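Alpha-1,3-glucanase (Bacillus circulans, PDB 5ZRU) hydrolyses alpha-1,3-glucan through the family GH87 catalytic unit present here, part of a longer protein that probably also binds carbohydrate. Local coordinates at residues 241-247 with 272-278; 305-311 with 336-342; 267-273 with 299-305; 322-328 with 352-358. All coordinates share one frame; numbering follows the deposited sequence.

Interaction 1: 241-247 with 272-278; sequences KINNITI and RVTGQLD. With ZN (zinc ion), chain F.
K241 lays the middle of its chain across T274 at about a right angle, CD coming to 3.5 Å from T274 CG2, while its CG sits beside CB of R272. Beyond CD the lysine bends (chi3 -82°), and NZ leaves 272-278 to hydrogen bond with V238 O and H330. With an alanine here, the methyl of T274 would probably lose most of its cover and V238 O and H330 their common ammonium partner. V273 splits its branches: CG1 nestles against N243 O at 3.6 Å, and CG2 faces CB of I242 and CG2 of I245. CG2 of I245 thus fits the hollow between V273 CG2 and L277 CB, 4.1 Å from the latter, while CG1, anti to the backbone N (chi1 -170°), leads away and I245 touches V210 and V214 of helix 203-216. These are neighbouring coils of a parallel beta-helix, as in the pectate lyase-like clan, and the pairing slips by one residue between I242-V273 and I245-L277. At the slip G275 is bare, so N243 O and N244 OD1 can crowd its CA, where a CB would collide with both. N244 OD1 then accepts Q276 N at 2.9 Å. Further on, T246 and D278 lie side by side pointing the same way, the methyl of T246 4.1 Å from D278 OD2. That oxygen holds the zinc ion at 2.0 Å, with H3, H312 and a water as further ligands.

Interaction 2: 305-311 with 336-342; sequences FGTNSKV and ANGLVIE
G306 O accepts N337 N, and N337 O in turn takes N308 N at 2.8 Å, opening a run of backbone bonds between 305-311 and 336-342. S309 O to V340 N (2.9 Å), V340 O to V311 N and V311 O to E342 N continue it in parallel register. At the bend G338 matters, because a CB there would collide with N308 OD1. Donors without a partner in the opposite segment are met otherwise: S309 N gives to a water at 2.9 Å, and L339 N to the hydroxyl of S363. The hydroxyl of S309, anti to its carbonyl carbon (chi1 -63°), donates to F305 O over a short 2.5 Å and accepts L277 N. N337 ND2 reaches T307 OG1 through one water, and its OD1 accepts from N362. Apolar branches fill the inner side, with L339 CD1 3.9 Å from S309 CB and L339 CD2 3.9 Å from F305 CD2. Across the K310 and V340 face, CD of K310 passes E342 OE2 at 3.7 Å, but K310 NZ stays 5.1 Å from that oxygen and bonds H3 O instead. E342 OE1 forms a salt bridge with R366 and OE2 accepts from N5. K310 therefore meets E342 through methylenes, which lie against OE2, not its ammonium, and their opposite charges, close without pairing, would probably still steady each other while tying the N-terminal segment to the coils near the zinc site.

Interaction 3: 267-273 with 299-305; sequences GGISFRV and KGFMDNF
F271 and M302 join the backbones at the middle of the contact, F271 N to M302 O at 2.9 Å, and F271 O then receives N304 N at 2.8 Å. I269 N to G300 O and V273 N to N304 O extend the parallel pairing; the bond from M302 N to I269 O is weak. The chain turns a corner at D303, whose CB nevertheless points at 267-273. Polar side chains gather there. S270 OG donates to D303 OD2 over only 2.5 Å, meeting the anti side of the carboxylate. A bend at chi2 (-66°) folds R272 so that its guanidinium lies over the same carboxylate, planes 11° apart; the salt bridge from NH2 to D303 OD2 is long, 3.7 Å, and acts through charge alone because the oxygen is well out of the guanidinium plane. At the guanidinium edge NH1 gives to N304 OD1 at 2.9 Å, and a water links NH1 with D303 OD1. N304 ND2 goes on to D327. The other face is aromatic and aliphatic. F271 points its edge at the face of F305, a T-shaped pair with centroids 5.2 Å apart and planes at 73°. Against F301 it lies nearly parallel but rim to rim, CE2 3.5 Å from F301 CD1, and I269 CD1 touches F301 CE1 at 3.9 Å. F301 also stacks on F323 of the neighbouring strand 323-325. Such files of like residues repeated from coil to coil in the interior of the coil stack are typical of the parallel beta-helix, consistent with the pectate lyase-like clan of this catalytic domain.

Interaction 4: 322-328 with 352-358; sequences GFWVGDY and DGVNFAQ. With CA (calcium ion), chain J.
G322 gives its N-H to the backbone oxygen of D352 at 3.1 Å, while the D352 carboxylate binds the calcium ion through both oxygens, OD1 at 2.3 Å; D375 and four waters also coordinate it. The rim of the W324 indole runs past this carboxylate, CZ3 4.1 Å from D352 CG. G353 O takes F323 N, and V354 CG2 lies alongside F323 CD1 at 3.8 Å. N355 sets CB over one face of W324, 3.8 Å from the six-membered ring centroid, a CH-pi contact, with amide and indole 33° apart; its ND2 donates to D352 OD2 from above the carboxylate plane. W324 has CG anti to the backbone N (chi1 -168°), which carries the ring over N355 and brings NE1 to Y328 OH at 2.8 Å, in the ring plane. A serine in its place would probably uncover N355 and A357, release Y328 OH from its donor and strip K299 of its cation-pi partner. F356 offers its ring edge to V325 CG2. A357 N bonds V325 O, its methyl near W324 NE1. Chi1 of Q358 (-77°) sets CG obliquely against Y328, 3.5 Å from CZ, and the bend at chi2 turns NE2 to D327 O at 2.9 Å, while OE1 accepts from S383. Strands in parallel register, their apolar residues on one side and W324 with N355 on the other, are consecutive coils of a parallel beta-helix.

In the fold
All four interactions join neighbouring coils of the parallel beta-helix in the D2 part of the catalytic unit, with centres 9 to 17 Å apart. Interactions 1 and 2 follow each other on one face, where strand 277-285 pairs with 310-317; interactions 3 and 4 do so on another, where strand 301-302 pairs with 323-325. The two faces are threaded alternately: interaction 3 crosses interaction 1, sharing R272 and V273, and 2 crosses 4, while F305 ends interaction 3 and begins interaction 2. L277, V311 and I341 of one face pack on F271, F301 and F323 of the other, closing the interior. Interaction 1 supplies a zinc ligand, D278, beside K310; interaction 4 a calcium ligand, D352.

Interaction 1: 241-247 with 272-278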
# COMPACT_ATOMS: atom_id res chain seq x y z
N LYS A 241 -20.17 -23.10 1.43
CA LYS A 241 -18.79 -22.65 1.42
C LYS A 241 -17.92 -23.68 0.71
O LYS A 241 -18.24 -24.88 0.66
CB LYS A 241 -18.30 -22.39 2.84
CG LYS A 241 -18.84 -21.06 3.41
CD LYS A 241 -18.26 -20.66 4.75
CE LYS A 241 -18.97 -21.37 5.89
NZ LYS A 241 -20.44 -21.10 5.92
N ILE A 242 -16.81 -23.20 0.12
CA ILE A 242 -15.85 -24.04 -0.60
C ILE A 242 -14.82 -24.57 0.38
O ILE A 242 -14.34 -23.84 1.26
CB ILE A 242 -15.18 -23.24 -1.74
CG1 ILE A 242 -16.18 -23.05 -2.89
CG2 ILE A 242 -13.92 -23.95 -2.25
CD1 ILE A 242 -15.67 -22.12 -3.99
N ASN A 243 -14.47 -25.85 0.25
CA ASN A 243 -13.44 -26.45 1.08
C ASN A 243 -12.06 -25.98 0.62
O ASN A 243 -11.44 -25.16 1.29
CB ASN A 243 -13.53 -27.98 1.05
CG ASN A 243 -14.70 -28.52 1.88
OD1 ASN A 243 -14.99 -28.02 2.97
ND2 ASN A 243 -15.36 -29.56 1.38
N ASN A 244 -11.57 -26.49 -0.51
CA ASN A 244 -10.26 -26.11 -1.02
C ASN A 244 -10.37 -25.68 -2.47
O ASN A 244 -11.13 -26.27 -3.25
CB ASN A 244 -9.27 -27.27 -0.88
CG ASN A 244 -9.18 -27.80 0.53
OD1 ASN A 244 -8.68 -27.13 1.43
ND2 ASN A 244 -9.67 -29.03 0.74
N ILE A 245 -9.60 -24.67 -2.86
CA ILE A 245 -9.61 -24.26 -4.26
C ILE A 245 -8.28 -23.60 -4.59
O ILE A 245 -7.71 -22.86 -3.78
CB ILE A 245 -10.82 -23.34 -4.58
CG1 ILE A 245 -10.93 -23.13 -6.10
CG2 ILE A 245 -10.75 -22.00 -3.82
CD1 ILE A 245 -12.22 -22.43 -6.52
N THR A 246 -7.77 -23.90 -5.78
CA THR A 246 -6.58 -23.26 -6.33
C THR A 246 -6.96 -22.53 -7.60
O THR A 246 -7.57 -23.11 -8.50
CB THR A 246 -5.49 -24.30 -6.60
OG1 THR A 246 -5.10 -24.90 -5.36
CG2 THR A 246 -4.26 -23.64 -7.25
N ILE A 247 -6.63 -21.24 -7.66
CA ILE A 247 -6.91 -20.39 -8.81
C ILE A 247 -5.61 -19.73 -9.23
O ILE A 247 -4.98 -19.04 -8.43
CB ILE A 247 -7.97 -19.32 -8.50
CG1 ILE A 247 -9.27 -19.99 -8.01
CG2 ILE A 247 -8.16 -18.39 -9.70
CD1 ILE A 247 -10.22 -19.02 -7.33
N ARG A 272 -15.54 -17.35 0.07
CA ARG A 272 -16.30 -18.09 1.09
C ARG A 272 -15.68 -19.48 1.20
O ARG A 272 -16.24 -20.47 0.72
CB ARG A 272 -17.80 -18.16 0.73
CG ARG A 272 -18.47 -16.80 0.61
CD ARG A 272 -18.51 -16.07 1.94
NE ARG A 272 -19.17 -14.77 1.83
CZ ARG A 272 -19.25 -13.89 2.82
NH1 ARG A 272 -18.71 -14.15 4.01
NH2 ARG A 272 -19.88 -12.73 2.63
N VAL A 273 -14.50 -19.52 1.80
CA VAL A 273 -13.63 -20.70 1.83
C VAL A 273 -13.39 -21.08 3.29
O VAL A 273 -13.07 -20.21 4.11
CB VAL A 273 -12.30 -20.42 1.11
CG1 VAL A 273 -11.31 -21.57 1.30
CG2 VAL A 273 -12.54 -20.14 -0.39
N THR A 274 -13.53 -22.37 3.60
CA THR A 274 -13.27 -22.86 4.95
C THR A 274 -11.98 -23.64 5.07
O THR A 274 -11.47 -23.80 6.18
CB THR A 274 -14.41 -23.74 5.45
OG1 THR A 274 -14.62 -24.83 4.54
CG2 THR A 274 -15.68 -22.94 5.57
N GLY A 275 -11.45 -24.17 3.97
CA GLY A 275 -10.18 -24.85 4.00
C GLY A 275 -9.08 -23.98 3.43
O GLY A 275 -8.88 -22.86 3.89
N GLN A 276 -8.38 -24.47 2.42
CA GLN A 276 -7.19 -23.80 1.91
C GLN A 276 -7.46 -23.27 0.52
O GLN A 276 -7.77 -24.04 -0.40
CB GLN A 276 -6.00 -24.74 1.90
CG GLN A 276 -4.74 -24.10 1.35
CD GLN A 276 -3.59 -25.08 1.29
OE1 GLN A 276 -3.67 -26.09 0.60
NE2 GLN A 276 -2.53 -24.79 2.03
N LEU A 277 -7.32 -21.96 0.35
CA LEU A 277 -7.31 -21.39 -0.99
C LEU A 277 -5.89 -21.01 -1.36
O LEU A 277 -5.07 -20.67 -0.49
CB LEU A 277 -8.25 -20.18 -1.09
CG LEU A 277 -7.95 -18.89 -0.33
CD1 LEU A 277 -7.09 -17.98 -1.19
CD2 LEU A 277 -9.26 -18.19 0.06
N ASP A 278 -5.58 -21.11 -2.65
CA ASP A 278 -4.30 -20.68 -3.19
C ASP A 278 -4.62 -19.89 -4.45
O ASP A 278 -5.13 -20.45 -5.42
CB ASP A 278 -3.37 -21.86 -3.51
CG ASP A 278 -1.97 -21.39 -3.92
OD1 ASP A 278 -1.19 -21.00 -3.04
OD2 ASP A 278 -1.66 -21.38 -5.12
ZN ZN F . 0.31 -21.02 -5.19
O HOH W 1 -6.00 -24.98 -2.67
O HOH W 2 -2.74 -20.40 -7.49
O HOH W 3 0.55 -21.26 -7.29

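Interaction 2: 305-311 with 336-342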
# COMPACT_ATOMS: atom_id res chain seq x y z
N PHE A 305 -11.08 -16.41 4.32
CA PHE A 305 -9.86 -16.87 3.66
C PHE A 305 -9.39 -18.25 4.15
O PHE A 305 -8.39 -18.75 3.65
CB PHE A 305 -8.74 -15.85 3.85
CG PHE A 305 -8.88 -14.57 3.03
CD1 PHE A 305 -9.85 -13.63 3.34
CD2 PHE A 305 -8.00 -14.30 1.99
CE1 PHE A 305 -9.97 -12.44 2.61
CE2 PHE A 305 -8.09 -13.10 1.26
CZ PHE A 305 -9.08 -12.18 1.57
N GLY A 306 -10.08 -18.86 5.11
CA GLY A 306 -9.75 -20.24 5.47
C GLY A 306 -8.48 -20.39 6.30
O GLY A 306 -8.06 -19.48 7.01
N THR A 307 -7.86 -21.57 6.18
CA THR A 307 -6.74 -21.98 7.02
C THR A 307 -5.53 -22.36 6.17
O THR A 307 -5.64 -23.19 5.26
CB THR A 307 -7.14 -23.16 7.92
OG1 THR A 307 -8.13 -22.72 8.86
CG2 THR A 307 -5.94 -23.69 8.70
N ASN A 308 -4.38 -21.76 6.49
CA ASN A 308 -3.13 -21.93 5.73
C ASN A 308 -3.30 -21.61 4.25
O ASN A 308 -2.69 -22.24 3.39
CB ASN A 308 -2.54 -23.33 5.91
CG ASN A 308 -1.92 -23.52 7.27
OD1 ASN A 308 -1.72 -22.54 7.99
ND2 ASN A 308 -1.61 -24.76 7.62
N SER A 309 -4.11 -20.60 3.95
CA SER A 309 -4.28 -20.18 2.57
C SER A 309 -3.13 -19.27 2.14
O SER A 309 -2.37 -18.75 2.95
CB SER A 309 -5.62 -19.47 2.38
OG SER A 309 -6.70 -20.36 2.64
N LYS A 310 -2.98 -19.12 0.82
CA LYS A 310 -2.01 -18.18 0.27
C LYS A 310 -2.65 -17.39 -0.85
O LYS A 310 -3.32 -17.96 -1.72
CB LYS A 310 -0.77 -18.90 -0.29
CG LYS A 310 0.03 -19.71 0.70
CD LYS A 310 1.49 -19.75 0.23
CE LYS A 310 2.41 -20.39 1.25
NZ LYS A 310 2.31 -21.87 1.26
N VAL A 311 -2.45 -16.08 -0.83
CA VAL A 311 -2.65 -15.24 -2.01
C VAL A 311 -1.28 -14.66 -2.32
O VAL A 311 -0.72 -13.91 -1.51
CB VAL A 311 -3.69 -14.13 -1.79
CG1 VAL A 311 -3.94 -13.36 -3.10
CG2 VAL A 311 -4.99 -14.71 -1.24
N ALA A 336 -9.82 -16.39 9.51
CA ALA A 336 -8.67 -16.88 8.78
C ALA A 336 -7.52 -17.12 9.75
O ALA A 336 -7.26 -16.30 10.64
CB ALA A 336 -8.24 -15.88 7.71
N ASN A 337 -6.84 -18.25 9.58
CA ASN A 337 -5.72 -18.66 10.42
C ASN A 337 -4.61 -19.11 9.50
O ASN A 337 -4.82 -20.00 8.66
CB ASN A 337 -6.16 -19.79 11.36
CG ASN A 337 -5.23 -19.99 12.54
OD1 ASN A 337 -4.35 -19.17 12.82
ND2 ASN A 337 -5.44 -21.08 13.26
N GLY A 338 -3.43 -18.50 9.62
CA GLY A 338 -2.29 -18.92 8.82
C GLY A 338 -2.29 -18.44 7.38
O GLY A 338 -1.60 -19.03 6.55
N LEU A 339 -3.04 -17.40 7.06
CA LEU A 339 -3.00 -16.85 5.71
C LEU A 339 -1.63 -16.23 5.43
O LEU A 339 -1.06 -15.55 6.28
CB LEU A 339 -4.09 -15.79 5.53
CG LEU A 339 -4.01 -14.94 4.25
CD1 LEU A 339 -4.35 -15.79 3.02
CD2 LEU A 339 -4.94 -13.75 4.36
N VAL A 340 -1.11 -16.47 4.24
CA VAL A 340 0.12 -15.82 3.79
C VAL A 340 -0.17 -15.05 2.52
O VAL A 340 -0.65 -15.61 1.52
CB VAL A 340 1.26 -16.84 3.56
CG1 VAL A 340 2.51 -16.11 3.02
CG2 VAL A 340 1.58 -17.56 4.86
N ILE A 341 0.11 -13.75 2.55
CA ILE A 341 0.10 -12.89 1.38
C ILE A 341 1.56 -12.59 1.07
O ILE A 341 2.28 -12.07 1.93
CB ILE A 341 -0.70 -11.61 1.64
CG1 ILE A 341 -2.17 -11.93 1.93
CG2 ILE A 341 -0.57 -10.63 0.46
CD1 ILE A 341 -2.96 -10.72 2.49
N GLU A 342 2.04 -12.94 -0.12
CA GLU A 342 3.45 -12.73 -0.37
C GLU A 342 3.72 -12.42 -1.83
O GLU A 342 2.90 -12.71 -2.72
CB GLU A 342 4.30 -13.94 0.06
CG GLU A 342 4.01 -15.22 -0.71
CD GLU A 342 4.76 -16.43 -0.14
OE1 GLU A 342 5.71 -16.24 0.64
OE2 GLU A 342 4.39 -17.57 -0.49
O HOH W 4 -7.41 -22.97 12.00
O HOH W 5 -5.67 -18.84 5.72

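Interaction 3: 267-273 with 299-305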
# COMPACT_ATOMS: atom_id res chain seq x y z
N GLY A 267 -17.62 -5.12 -7.32
CA GLY A 267 -16.37 -5.61 -7.86
C GLY A 267 -15.51 -6.17 -6.75
O GLY A 267 -15.88 -6.15 -5.57
N GLY A 268 -14.33 -6.66 -7.13
CA GLY A 268 -13.48 -7.37 -6.20
C GLY A 268 -13.93 -8.81 -6.03
O GLY A 268 -14.92 -9.26 -6.60
N ILE A 269 -13.16 -9.54 -5.22
CA ILE A 269 -13.38 -10.98 -5.01
C ILE A 269 -13.80 -11.22 -3.57
O ILE A 269 -13.12 -10.78 -2.64
CB ILE A 269 -12.11 -11.78 -5.35
CG1 ILE A 269 -11.85 -11.72 -6.86
CG2 ILE A 269 -12.25 -13.23 -4.89
CD1 ILE A 269 -10.54 -12.45 -7.29
N SER A 270 -14.90 -11.95 -3.39
CA SER A 270 -15.35 -12.36 -2.06
C SER A 270 -15.13 -13.86 -1.94
O SER A 270 -15.76 -14.64 -2.67
CB SER A 270 -16.82 -12.01 -1.83
OG SER A 270 -17.33 -12.70 -0.69
N PHE A 271 -14.24 -14.26 -1.03
CA PHE A 271 -13.99 -15.68 -0.76
C PHE A 271 -14.94 -16.19 0.31
O PHE A 271 -15.10 -15.55 1.36
CB PHE A 271 -12.56 -15.92 -0.29
CG PHE A 271 -11.49 -15.67 -1.32
CD1 PHE A 271 -11.46 -16.38 -2.52
CD2 PHE A 271 -10.46 -14.77 -1.06
CE1 PHE A 271 -10.45 -16.18 -3.44
CE2 PHE A 271 -9.45 -14.55 -1.98
CZ PHE A 271 -9.45 -15.26 -3.17
N ARG A 272 -15.54 -17.35 0.07
CA ARG A 272 -16.30 -18.09 1.09
C ARG A 272 -15.68 -19.48 1.20
O ARG A 272 -16.24 -20.47 0.72
CB ARG A 272 -17.80 -18.16 0.73
CG ARG A 272 -18.47 -16.80 0.61
CD ARG A 272 -18.51 -16.07 1.94
NE ARG A 272 -19.17 -14.77 1.83
CZ ARG A 272 -19.25 -13.89 2.82
NH1 ARG A 272 -18.71 -14.15 4.01
NH2 ARG A 272 -19.88 -12.73 2.63
N VAL A 273 -14.50 -19.52 1.80
CA VAL A 273 -13.63 -20.70 1.83
C VAL A 273 -13.39 -21.08 3.29
O VAL A 273 -13.07 -20.21 4.11
CB VAL A 273 -12.30 -20.42 1.11
CG1 VAL A 273 -11.31 -21.57 1.30
CG2 VAL A 273 -12.54 -20.14 -0.39
N LYS A 299 -13.30 -4.28 -1.93
CA LYS A 299 -11.89 -4.57 -1.76
C LYS A 299 -11.46 -5.61 -2.79
O LYS A 299 -12.28 -6.36 -3.32
CB LYS A 299 -11.59 -5.07 -0.34
CG LYS A 299 -11.95 -4.10 0.78
CD LYS A 299 -13.33 -4.40 1.38
CE LYS A 299 -13.57 -3.58 2.65
NZ LYS A 299 -14.89 -3.86 3.28
N GLY A 300 -10.15 -5.64 -3.08
CA GLY A 300 -9.66 -6.62 -4.04
C GLY A 300 -9.98 -8.05 -3.63
O GLY A 300 -10.48 -8.85 -4.44
N PHE A 301 -9.73 -8.38 -2.37
CA PHE A 301 -10.00 -9.70 -1.81
C PHE A 301 -10.70 -9.51 -0.47
O PHE A 301 -10.23 -8.73 0.36
CB PHE A 301 -8.71 -10.50 -1.61
CG PHE A 301 -7.92 -10.71 -2.87
CD1 PHE A 301 -8.24 -11.73 -3.76
CD2 PHE A 301 -6.83 -9.90 -3.16
CE1 PHE A 301 -7.49 -11.93 -4.91
CE2 PHE A 301 -6.07 -10.10 -4.32
CZ PHE A 301 -6.41 -11.11 -5.19
N MET A 302 -11.79 -10.26 -0.24
CA MET A 302 -12.67 -10.03 0.89
C MET A 302 -13.15 -11.34 1.51
O MET A 302 -13.19 -12.38 0.86
CB MET A 302 -13.92 -9.24 0.48
CG MET A 302 -13.67 -7.86 -0.03
SD MET A 302 -15.20 -7.12 -0.68
CE MET A 302 -15.18 -7.68 -2.39
N ASP A 303 -13.52 -11.24 2.80
CA ASP A 303 -14.34 -12.20 3.56
C ASP A 303 -13.56 -13.40 4.10
O ASP A 303 -12.65 -13.20 4.90
CB ASP A 303 -15.56 -12.59 2.72
CG ASP A 303 -16.45 -11.40 2.44
OD1 ASP A 303 -16.74 -10.65 3.41
OD2 ASP A 303 -16.84 -11.18 1.28
N ASN A 304 -13.89 -14.64 3.70
CA ASN A 304 -13.45 -15.84 4.44
C ASN A 304 -12.27 -16.53 3.74
O ASN A 304 -12.45 -17.21 2.73
CB ASN A 304 -14.60 -16.84 4.60
CG ASN A 304 -15.83 -16.22 5.23
OD1 ASN A 304 -16.92 -16.30 4.67
ND2 ASN A 304 -15.67 -15.64 6.40
N PHE A 305 -11.08 -16.41 4.32
CA PHE A 305 -9.86 -16.87 3.66
C PHE A 305 -9.39 -18.25 4.15
O PHE A 305 -8.39 -18.75 3.65
CB PHE A 305 -8.74 -15.85 3.85
CG PHE A 305 -8.88 -14.57 3.03
CD1 PHE A 305 -9.85 -13.63 3.34
CD2 PHE A 305 -8.00 -14.30 1.99
CE1 PHE A 305 -9.97 -12.44 2.61
CE2 PHE A 305 -8.09 -13.10 1.26
CZ PHE A 305 -9.08 -12.18 1.57
O HOH W 6 -18.08 -11.64 5.60

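Interaction 4: 322-328 with 352-358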
# COMPACT_ATOMS: atom_id res chain seq x y z
N GLY A 322 -6.77 -3.21 -0.69
CA GLY A 322 -6.20 -4.35 -1.41
C GLY A 322 -6.80 -5.66 -0.92
O GLY A 322 -7.35 -6.44 -1.70
N PHE A 323 -6.68 -5.89 0.39
CA PHE A 323 -7.21 -7.05 1.09
C PHE A 323 -7.97 -6.60 2.32
O PHE A 323 -7.46 -5.79 3.09
CB PHE A 323 -6.08 -8.00 1.58
CG PHE A 323 -5.35 -8.72 0.49
CD1 PHE A 323 -4.45 -8.05 -0.34
CD2 PHE A 323 -5.54 -10.07 0.30
CE1 PHE A 323 -3.75 -8.73 -1.33
CE2 PHE A 323 -4.85 -10.76 -0.69
CZ PHE A 323 -3.96 -10.09 -1.50
N TRP A 324 -9.15 -7.16 2.55
CA TRP A 324 -9.81 -7.03 3.86
C TRP A 324 -10.15 -8.43 4.36
O TRP A 324 -11.13 -9.04 3.91
CB TRP A 324 -11.06 -6.15 3.79
CG TRP A 324 -11.54 -5.80 5.16
CD1 TRP A 324 -12.34 -6.55 5.98
CD2 TRP A 324 -11.21 -4.61 5.89
NE1 TRP A 324 -12.53 -5.89 7.18
CE2 TRP A 324 -11.86 -4.69 7.14
CE3 TRP A 324 -10.45 -3.47 5.59
CZ2 TRP A 324 -11.75 -3.68 8.10
CZ3 TRP A 324 -10.35 -2.47 6.55
CH2 TRP A 324 -10.99 -2.57 7.78
N VAL A 325 -9.34 -8.95 5.28
CA VAL A 325 -9.49 -10.32 5.76
C VAL A 325 -10.36 -10.29 7.00
O VAL A 325 -9.97 -9.75 8.03
CB VAL A 325 -8.12 -10.95 6.04
CG1 VAL A 325 -8.27 -12.45 6.37
CG2 VAL A 325 -7.23 -10.77 4.83
N GLY A 326 -11.56 -10.85 6.90
CA GLY A 326 -12.45 -10.84 8.04
C GLY A 326 -13.85 -11.32 7.75
O GLY A 326 -14.44 -10.98 6.71
N ASP A 327 -14.40 -12.10 8.67
CA ASP A 327 -15.73 -12.66 8.54
C ASP A 327 -16.76 -11.75 9.18
O ASP A 327 -16.63 -11.39 10.35
CB ASP A 327 -15.82 -14.04 9.19
CG ASP A 327 -17.23 -14.57 9.19
OD1 ASP A 327 -17.84 -14.61 8.10
OD2 ASP A 327 -17.73 -14.91 10.28
N TYR A 328 -17.81 -11.42 8.42
CA TYR A 328 -18.97 -10.70 8.95
C TYR A 328 -20.26 -11.48 8.76
O TYR A 328 -21.34 -10.94 9.03
CB TYR A 328 -19.07 -9.32 8.30
CG TYR A 328 -17.81 -8.53 8.53
CD1 TYR A 328 -17.66 -7.75 9.67
CD2 TYR A 328 -16.74 -8.62 7.65
CE1 TYR A 328 -16.50 -7.06 9.91
CE2 TYR A 328 -15.57 -7.93 7.87
CZ TYR A 328 -15.45 -7.15 9.00
OH TYR A 328 -14.28 -6.47 9.24
N ASP A 352 -6.95 0.97 3.09
CA ASP A 352 -5.86 0.09 3.54
C ASP A 352 -5.29 -0.75 2.40
O ASP A 352 -6.03 -1.22 1.53
CB ASP A 352 -6.34 -0.90 4.62
CG ASP A 352 -6.97 -0.22 5.80
OD1 ASP A 352 -7.80 0.68 5.58
OD2 ASP A 352 -6.66 -0.62 6.95
N GLY A 353 -3.98 -0.99 2.44
CA GLY A 353 -3.42 -2.03 1.59
C GLY A 353 -3.91 -3.41 2.00
O GLY A 353 -4.51 -4.13 1.20
N VAL A 354 -3.66 -3.79 3.25
CA VAL A 354 -4.11 -5.06 3.81
C VAL A 354 -4.58 -4.80 5.24
O VAL A 354 -3.85 -4.18 6.02
CB VAL A 354 -3.01 -6.15 3.85
CG1 VAL A 354 -3.56 -7.45 4.51
CG2 VAL A 354 -2.46 -6.43 2.46
N ASN A 355 -5.77 -5.28 5.58
CA ASN A 355 -6.20 -5.27 6.97
C ASN A 355 -6.55 -6.68 7.40
O ASN A 355 -7.41 -7.33 6.80
CB ASN A 355 -7.38 -4.32 7.18
CG ASN A 355 -7.59 -3.97 8.64
OD1 ASN A 355 -7.68 -4.85 9.50
ND2 ASN A 355 -7.65 -2.68 8.94
N PHE A 356 -5.86 -7.17 8.44
CA PHE A 356 -6.18 -8.42 9.12
C PHE A 356 -7.16 -8.10 10.25
O PHE A 356 -6.74 -7.66 11.33
CB PHE A 356 -4.91 -9.06 9.68
CG PHE A 356 -4.00 -9.67 8.64
CD1 PHE A 356 -4.46 -9.97 7.37
CD2 PHE A 356 -2.67 -9.96 8.96
CE1 PHE A 356 -3.61 -10.54 6.41
CE2 PHE A 356 -1.82 -10.54 8.02
CZ PHE A 356 -2.29 -10.84 6.74
N ALA A 357 -8.45 -8.33 10.03
CA ALA A 357 -9.48 -7.90 10.98
C ALA A 357 -10.25 -9.10 11.52
O ALA A 357 -10.02 -10.25 11.11
CB ALA A 357 -10.43 -6.89 10.33
N GLN A 358 -11.16 -8.84 12.45
CA GLN A 358 -12.14 -9.85 12.88
C GLN A 358 -11.46 -11.14 13.36
O GLN A 358 -11.92 -12.25 13.05
CB GLN A 358 -13.13 -10.16 11.76
CG GLN A 358 -14.19 -9.09 11.58
CD GLN A 358 -15.09 -9.03 12.78
OE1 GLN A 358 -14.87 -8.24 13.70
NE2 GLN A 358 -16.11 -9.88 12.80
CA CA J . -7.83 1.71 7.69
O HOH W 7 -12.71 -13.30 10.76
O HOH W 8 -8.51 3.16 9.14
O HOH W 9 -9.67 0.64 8.51
O HOH W 10 -9.86 1.94 6.65
O HOH W 11 -6.47 0.85 8.98